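Long-range contacts in GCN5-related N-acetyltransferase (Sphaerobacter thermophilus, PDB 3TT2), which probably transfers an acyl group, as a member of the GCN5-related N-acetyltransferase (GNAT) superfamily: residues A175-P180 / L222-V227; G236-Q241 / A266-V271. One frame throughout, in Å; residues are numbered along the deposited sequence.

Contact 1 (A175-P180 / L222-V227)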
ATOM      1  N   ALA A 175      -7.017   0.831 -26.328  1.00 56.81           N
ATOM      2  CA  ALA A 175      -5.830   0.596 -25.522  1.00 53.14           C
ATOM      3  C   ALA A 175      -4.559   0.991 -26.246  1.00 61.25           C
ATOM      4  O   ALA A 175      -4.414   0.738 -27.441  1.00 72.70           O
ATOM      5  CB  ALA A 175      -5.756  -0.868 -25.149  1.00 42.46           C
ATOM      6  N   ARG A 176      -3.633   1.590 -25.507  1.00 53.07           N
ATOM      7  CA  ARG A 176      -2.300   1.865 -26.017  1.00 46.52           C
ATOM      8  C   ARG A 176      -1.318   1.440 -24.978  1.00 53.90           C
ATOM      9  O   ARG A 176      -1.376   1.890 -23.849  1.00 65.77           O
ATOM     10  CB  ARG A 176      -2.103   3.351 -26.296  1.00 47.82           C
ATOM     11  CG  ARG A 176      -0.683   3.728 -26.717  1.00 52.05           C
ATOM     12  CD  ARG A 176      -0.547   5.225 -26.857  1.00 50.84           C
ATOM     13  NE  ARG A 176       0.812   5.677 -27.148  1.00 57.14           N
ATOM     14  CZ  ARG A 176       1.253   6.013 -28.367  1.00 66.57           C
ATOM     15  NH1 ARG A 176       0.458   5.914 -29.432  1.00 57.78           N
ATOM     16  NH2 ARG A 176       2.500   6.445 -28.527  1.00 70.34           N
ATOM     17  N   THR A 177      -0.418   0.553 -25.360  1.00 56.51           N
ATOM     18  CA  THR A 177       0.645   0.127 -24.484  1.00 51.62           C
ATOM     19  C   THR A 177       1.621   1.286 -24.379  1.00 53.97           C
ATOM     20  O   THR A 177       1.959   1.914 -25.391  1.00 56.93           O
ATOM     21  CB  THR A 177       1.339  -1.112 -25.078  1.00 48.47           C
ATOM     22  OG1 THR A 177       0.393  -2.188 -25.162  1.00 47.84           O
ATOM     23  CG2 THR A 177       2.527  -1.516 -24.232  1.00 44.01           C
ATOM     24  N   PHE A 178       2.056   1.574 -23.158  1.00 52.16           N
ATOM     25  CA  PHE A 178       3.016   2.630 -22.907  1.00 54.89           C
ATOM     26  C   PHE A 178       4.272   2.440 -23.755  1.00 65.96           C
ATOM     27  O   PHE A 178       4.875   1.368 -23.747  1.00 75.46           O
ATOM     28  CB  PHE A 178       3.402   2.596 -21.442  1.00 46.71           C
ATOM     29  CG  PHE A 178       4.470   3.579 -21.067  1.00 53.54           C
ATOM     30  CD1 PHE A 178       4.151   4.906 -20.805  1.00 59.21           C
ATOM     31  CD2 PHE A 178       5.788   3.177 -20.943  1.00 55.19           C
ATOM     32  CE1 PHE A 178       5.136   5.823 -20.433  1.00 64.12           C
ATOM     33  CE2 PHE A 178       6.776   4.084 -20.577  1.00 61.16           C
ATOM     34  CZ  PHE A 178       6.449   5.408 -20.320  1.00 64.13           C
ATOM     35  N   VAL A 179       4.676   3.480 -24.470  1.00 54.77           N
ATOM     36  CA  VAL A 179       5.875   3.403 -25.295  1.00 62.45           C
ATOM     37  C   VAL A 179       7.005   4.261 -24.732  1.00 62.89           C
ATOM     38  O   VAL A 179       6.992   5.472 -24.881  1.00 67.48           O
ATOM     39  CB  VAL A 179       5.564   3.930 -26.708  1.00 65.23           C
ATOM     40  CG1 VAL A 179       6.834   4.017 -27.558  1.00 61.41           C
ATOM     41  CG2 VAL A 179       4.499   3.070 -27.361  1.00 60.76           C
ATOM     42  N   PRO A 180       8.016   3.631 -24.138  1.00 64.50           N
ATOM     43  CA  PRO A 180       9.129   4.385 -23.537  1.00 61.03           C
ATOM     44  C   PRO A 180       9.792   5.302 -24.548  1.00 66.16           C
ATOM     45  O   PRO A 180       9.865   4.949 -25.724  1.00 73.89           O
ATOM     46  CB  PRO A 180      10.107   3.294 -23.126  1.00 59.19           C
ATOM     47  CG  PRO A 180       9.240   2.043 -22.942  1.00 58.78           C
ATOM     48  CD  PRO A 180       8.139   2.173 -23.957  1.00 61.22           C
ATOM     49  N   LEU A 222       2.826  -3.963 -19.311  1.00 56.36           N
ATOM     50  CA  LEU A 222       1.841  -3.820 -18.234  1.00 48.71           C
ATOM     51  C   LEU A 222       1.408  -2.357 -17.935  1.00 63.73           C
ATOM     52  O   LEU A 222       0.633  -2.103 -16.996  1.00 59.04           O
ATOM     53  CB  LEU A 222       2.406  -4.449 -16.955  1.00 49.54           C
ATOM     54  CG  LEU A 222       2.885  -5.912 -16.909  1.00 54.29           C
ATOM     55  CD1 LEU A 222       3.494  -6.222 -15.552  1.00 53.16           C
ATOM     56  CD2 LEU A 222       1.750  -6.866 -17.202  1.00 54.52           C
ATOM     57  N   TRP A 223       1.918  -1.394 -18.698  1.00 56.27           N
ATOM     58  CA  TRP A 223       1.415  -0.038 -18.577  1.00 54.54           C
ATOM     59  C   TRP A 223       0.464   0.290 -19.718  1.00 53.68           C
ATOM     60  O   TRP A 223       0.882   0.543 -20.847  1.00 52.80           O
ATOM     61  CB  TRP A 223       2.563   0.955 -18.590  1.00 53.78           C
ATOM     62  CG  TRP A 223       3.185   1.104 -17.284  1.00 58.46           C
ATOM     63  CD1 TRP A 223       3.225   0.179 -16.286  1.00 62.73           C
ATOM     64  CD2 TRP A 223       3.841   2.268 -16.785  1.00 63.46           C
ATOM     65  NE1 TRP A 223       3.884   0.694 -15.195  1.00 63.03           N
ATOM     66  CE2 TRP A 223       4.268   1.978 -15.476  1.00 60.99           C
ATOM     67  CE3 TRP A 223       4.115   3.530 -17.321  1.00 71.04           C
ATOM     68  CZ2 TRP A 223       4.959   2.902 -14.694  1.00 63.87           C
ATOM     69  CZ3 TRP A 223       4.800   4.451 -16.544  1.00 68.16           C
ATOM     70  CH2 TRP A 223       5.213   4.130 -15.245  1.00 66.96           C
ATOM     71  N   LEU A 224      -0.819   0.360 -19.397  1.00 53.53           N
ATOM     72  CA  LEU A 224      -1.827   0.615 -20.409  1.00 56.41           C
ATOM     73  C   LEU A 224      -2.402   2.001 -20.274  1.00 63.67           C
ATOM     74  O   LEU A 224      -2.598   2.513 -19.171  1.00 69.06           O
ATOM     75  CB  LEU A 224      -2.955  -0.401 -20.338  1.00 51.54           C
ATOM     76  CG  LEU A 224      -2.534  -1.848 -20.521  1.00 54.63           C
ATOM     77  CD1 LEU A 224      -3.794  -2.643 -20.564  1.00 63.29           C
ATOM     78  CD2 LEU A 224      -1.785  -2.021 -21.796  1.00 56.94           C
ATOM     79  N   LEU A 225      -2.664   2.601 -21.424  1.00 55.36           N
ATOM     80  CA  LEU A 225      -3.228   3.921 -21.505  1.00 45.41           C
ATOM     81  C   LEU A 225      -4.520   3.812 -22.308  1.00 52.68           C
ATOM     82  O   LEU A 225      -4.533   3.216 -23.380  1.00 57.00           O
ATOM     83  CB  LEU A 225      -2.254   4.839 -22.234  1.00 37.74           C
ATOM     84  CG  LEU A 225      -0.775   4.797 -21.845  1.00 50.40           C
ATOM     85  CD1 LEU A 225       0.006   5.859 -22.614  1.00 53.62           C
ATOM     86  CD2 LEU A 225      -0.589   4.981 -20.360  1.00 42.78           C
ATOM     87  N   ALA A 226      -5.615   4.352 -21.785  1.00 51.63           N
ATOM     88  CA  ALA A 226      -6.786   4.551 -22.615  1.00 49.03           C
ATOM     89  C   ALA A 226      -6.568   5.839 -23.402  1.00 52.73           C
ATOM     90  O   ALA A 226      -6.267   6.899 -22.842  1.00 57.92           O
ATOM     91  CB  ALA A 226      -8.038   4.607 -21.793  1.00 44.22           C
ATOM     92  N   VAL A 227      -6.681   5.728 -24.718  1.00 47.51           N
ATOM     93  CA  VAL A 227      -6.352   6.829 -25.598  1.00 50.53           C
ATOM     94  C   VAL A 227      -7.495   7.117 -26.549  1.00 59.11           C
ATOM     95  O   VAL A 227      -7.977   6.222 -27.249  1.00 68.76           O
ATOM     96  CB  VAL A 227      -5.070   6.532 -26.378  1.00 45.83           C
ATOM     97  CG1 VAL A 227      -4.832   7.568 -27.436  1.00 45.58           C
ATOM     98  CG2 VAL A 227      -3.905   6.497 -25.424  1.00 49.29           C
TER

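Contact 2 (G236-Q241 / A266-V271)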
ATOM      1  N   GLY A 236      -6.971   7.913 -19.700  1.00 57.18           N
ATOM      2  CA  GLY A 236      -7.010   6.953 -18.608  1.00 51.33           C
ATOM      3  C   GLY A 236      -5.735   6.147 -18.556  1.00 54.83           C
ATOM      4  O   GLY A 236      -5.042   6.063 -19.552  1.00 64.34           O
ATOM      5  N   THR A 237      -5.413   5.566 -17.402  1.00 55.60           N
ATOM      6  CA  THR A 237      -4.211   4.744 -17.259  1.00 55.75           C
ATOM      7  C   THR A 237      -4.477   3.585 -16.326  1.00 60.70           C
ATOM      8  O   THR A 237      -5.282   3.689 -15.399  1.00 63.87           O
ATOM      9  CB  THR A 237      -3.010   5.527 -16.664  1.00 58.89           C
ATOM     10  OG1 THR A 237      -3.325   5.932 -15.327  1.00 66.01           O
ATOM     11  CG2 THR A 237      -2.635   6.756 -17.515  1.00 57.40           C
ATOM     12  N   CYS A 238      -3.822   2.465 -16.613  1.00 54.66           N
ATOM     13  CA  CYS A 238      -3.697   1.408 -15.654  1.00 48.73           C
ATOM     14  C   CYS A 238      -2.245   0.974 -15.674  1.00 54.09           C
ATOM     15  O   CYS A 238      -1.794   0.358 -16.637  1.00 56.29           O
ATOM     16  CB  CYS A 238      -4.577   0.247 -16.085  1.00 48.66           C
ATOM     17  SG  CYS A 238      -4.842  -1.028 -14.864  1.00 55.34           S
ATOM     18  N   LEU A 239      -1.522   1.222 -14.590  1.00 55.77           N
ATOM     19  CA  LEU A 239      -0.116   0.911 -14.606  1.00 50.47           C
ATOM     20  C   LEU A 239       0.136  -0.253 -13.675  1.00 55.11           C
ATOM     21  O   LEU A 239       0.160  -0.120 -12.447  1.00 57.26           O
ATOM     22  CB  LEU A 239       0.681   2.138 -14.198  1.00 56.80           C
ATOM     23  CG  LEU A 239       0.193   3.453 -14.824  1.00 61.28           C
ATOM     24  CD1 LEU A 239       0.978   4.652 -14.327  1.00 58.85           C
ATOM     25  CD2 LEU A 239       0.236   3.398 -16.357  1.00 62.88           C
ATOM     26  N   GLY A 240       0.388  -1.400 -14.297  1.00 54.47           N
ATOM     27  CA  GLY A 240       0.652  -2.621 -13.575  1.00 48.64           C
ATOM     28  C   GLY A 240       2.140  -2.841 -13.459  1.00 57.31           C
ATOM     29  O   GLY A 240       2.960  -2.229 -14.163  1.00 64.23           O
ATOM     30  N   GLN A 241       2.492  -3.714 -12.534  1.00 54.72           N
ATOM     31  CA  GLN A 241       3.859  -4.159 -12.402  1.00 60.54           C
ATOM     32  C   GLN A 241       3.834  -5.626 -12.013  1.00 52.65           C
ATOM     33  O   GLN A 241       2.800  -6.143 -11.603  1.00 54.89           O
ATOM     34  CB  GLN A 241       4.576  -3.337 -11.341  1.00 66.02           C
ATOM     35  CG  GLN A 241       3.911  -3.446 -10.011  1.00 74.93           C
ATOM     36  CD  GLN A 241       4.596  -2.639  -8.950  1.00 81.91           C
ATOM     37  OE1 GLN A 241       4.387  -1.430  -8.839  1.00 79.12           O
ATOM     38  NE2 GLN A 241       5.416  -3.305  -8.148  1.00 87.96           N
ATOM     39  N   ALA A 266     -12.666  -1.453 -18.864  1.00 46.60           N
ATOM     40  CA  ALA A 266     -11.901  -1.870 -20.030  1.00 42.90           C
ATOM     41  C   ALA A 266     -10.427  -1.903 -19.707  1.00 52.48           C
ATOM     42  O   ALA A 266      -9.735  -2.849 -20.099  1.00 55.68           O
ATOM     43  CB  ALA A 266     -12.146  -0.947 -21.198  1.00 46.83           C
ATOM     44  N   LEU A 267      -9.930  -0.878 -19.011  1.00 54.42           N
ATOM     45  CA  LEU A 267      -8.501  -0.841 -18.678  1.00 49.73           C
ATOM     46  C   LEU A 267      -8.111  -2.065 -17.854  1.00 48.15           C
ATOM     47  O   LEU A 267      -7.140  -2.728 -18.156  1.00 42.89           O
ATOM     48  CB  LEU A 267      -8.092   0.433 -17.942  1.00 41.10           C
ATOM     49  CG  LEU A 267      -7.748   1.583 -18.881  1.00 47.99           C
ATOM     50  CD1 LEU A 267      -7.546   2.876 -18.096  1.00 56.02           C
ATOM     51  CD2 LEU A 267      -6.540   1.271 -19.719  1.00 36.31           C
ATOM     52  N   LEU A 268      -8.899  -2.360 -16.830  1.00 43.24           N
ATOM     53  CA  LEU A 268      -8.601  -3.460 -15.960  1.00 43.89           C
ATOM     54  C   LEU A 268      -8.659  -4.779 -16.722  1.00 49.19           C
ATOM     55  O   LEU A 268      -7.729  -5.574 -16.652  1.00 59.56           O
ATOM     56  CB  LEU A 268      -9.554  -3.473 -14.766  1.00 44.74           C
ATOM     57  CG  LEU A 268      -9.173  -2.566 -13.596  1.00 42.48           C
ATOM     58  CD1 LEU A 268     -10.180  -2.716 -12.457  1.00 41.30           C
ATOM     59  CD2 LEU A 268      -7.754  -2.830 -13.101  1.00 42.03           C
ATOM     60  N   GLN A 269      -9.745  -5.000 -17.453  1.00 49.53           N
ATOM     61  CA  GLN A 269      -9.912  -6.228 -18.231  1.00 50.00           C
ATOM     62  C   GLN A 269      -8.754  -6.449 -19.214  1.00 57.03           C
ATOM     63  O   GLN A 269      -8.245  -7.566 -19.342  1.00 69.99           O
ATOM     64  CB  GLN A 269     -11.261  -6.241 -18.951  1.00 39.00           C
ATOM     65  CG  GLN A 269     -12.434  -6.502 -18.027  1.00 45.24           C
ATOM     66  CD  GLN A 269     -13.807  -6.381 -18.717  1.00 61.69           C
ATOM     67  OE1 GLN A 269     -13.979  -5.630 -19.695  1.00 67.95           O
ATOM     68  NE2 GLN A 269     -14.792  -7.129 -18.199  1.00 60.68           N
ATOM     69  N   GLU A 270      -8.327  -5.382 -19.884  1.00 47.72           N
ATOM     70  CA  GLU A 270      -7.166  -5.454 -20.767  1.00 50.27           C
ATOM     71  C   GLU A 270      -5.847  -5.809 -20.042  1.00 55.88           C
ATOM     72  O   GLU A 270      -5.080  -6.653 -20.532  1.00 53.26           O
ATOM     73  CB  GLU A 270      -7.019  -4.166 -21.570  1.00 47.10           C
ATOM     74  CG  GLU A 270      -5.931  -4.199 -22.629  1.00 53.50           C
ATOM     75  CD  GLU A 270      -6.426  -4.578 -24.018  1.00 68.11           C
ATOM     76  OE1 GLU A 270      -5.701  -5.323 -24.711  1.00 77.47           O
ATOM     77  OE2 GLU A 270      -7.521  -4.132 -24.428  1.00 69.57           O
ATOM     78  N   VAL A 271      -5.595  -5.181 -18.888  1.00 58.46           N
ATOM     79  CA  VAL A 271      -4.390  -5.460 -18.092  1.00 56.02           C
ATOM     80  C   VAL A 271      -4.385  -6.911 -17.639  1.00 56.61           C
ATOM     81  O   VAL A 271      -3.358  -7.573 -17.675  1.00 58.25           O
ATOM     82  CB  VAL A 271      -4.262  -4.549 -16.853  1.00 49.64           C
ATOM     83  CG1 VAL A 271      -2.934  -4.734 -16.218  1.00 39.89           C
ATOM     84  CG2 VAL A 271      -4.334  -3.146 -17.265  1.00 63.06           C
TER

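Contact 1 (A175-P180 / L222-V227)
R176 and L225 form the hydrogen-bonded pair of an antiparallel strand contact: R176 N gives its hydrogen to L225 O at 2.8 Å, and L225 N returns a bond to R176 O. A175 with A226 and T177 with L224 are the flanking non-hydrogen-bonded pairs. Where strand 173-177 ends, F178 N adds a straighter bond to W223 O (N-H...O 163°).

F178 and W223 run side by side from CB atoms 3.4 Å apart, and the indole turns its edge to the phenyl face: W223 CE3 stands 3.7 Å above the plane of the F178 ring, over its centre, with the planes at 66°. F178 CG lies anti to the backbone N (chi1 176°), which lays the ring over the indole edge.

The aliphatic contacts lie on both faces. V227 CG2 meets R176 CB at 3.7 Å, and the arginine chain runs on, extended, to a salt bridge between its NE and D183 OD2, which also accepts V179 N and so links the strand to the residues after it. On the other face T177 OG1 only brushes L224 CD2.

Main-chain bonds thus set the pairing of this outermost strand, while the T-shaped aromatic pair and D183 tie down the segment that leaves it.

Contact 2 (G236-Q241 / A266-V271)
C238 is the strand residue that reaches the helix, and its SG lies between V271 CG2 and L268 CD2. SG lies anti to the backbone N (chi1 -167°), a torsion that carries the sulfur toward V271, whose CG2 branch is its nearest partner at 3.2 Å. The same methyl also touches C238 CB at 3.6 Å, so one branch of the valine packs along the whole short cysteine side chain. L268 begins by pointing away from the strand, yet its CD2 end returns to within 3.9 Å of SG.

L267, one helical turn before V271, fills the neighbouring position. Its CB faces C238 CB at 4.0 Å, while its CD1 reaches back along the strand and lies against the backbone at G236 and T237, 3.5 Å from T237 N.

V271 completes the trio on the helix. L267 and V271, four residues apart, face the strand on the same side of the helix. All the residues that meet here are buried, and the contact is van der Waals packing of apolar groups.

The helix axis passes 8.4 Å from that of the strand and runs in broadly the same direction, at 31°. Helix 263-278 thereby covers one face of strand 233-243, with C238 also touching I249 and V252 of strand 246-254, and V271 touching L224 of strand 223-228. T237 and L239 point to the opposite face, where both meet V191 of helix 184-194, giving the alpha-beta sandwich its two helical layers.

Contact 1 closes before contact 2 opens along the chain, and their centres lie 8 Å apart on the same side of the chain's centre. They join through neighbouring antiparallel strands: L222 O to G240 N and L224 O to C238 N, each 2.8 Å, are probable hydrogen bonds between strands 223-228 and 233-243. Contact 1 adds strand 173-177 at the outer edge, whereas contact 2 seats helix 263-278 on the adjoining strand. L224 connects them further, its CD1 packing on E270 CG. Together they build the outer part of the C-terminal GNAT-family region, consistent with the strand-and-helix framework of the superfamily.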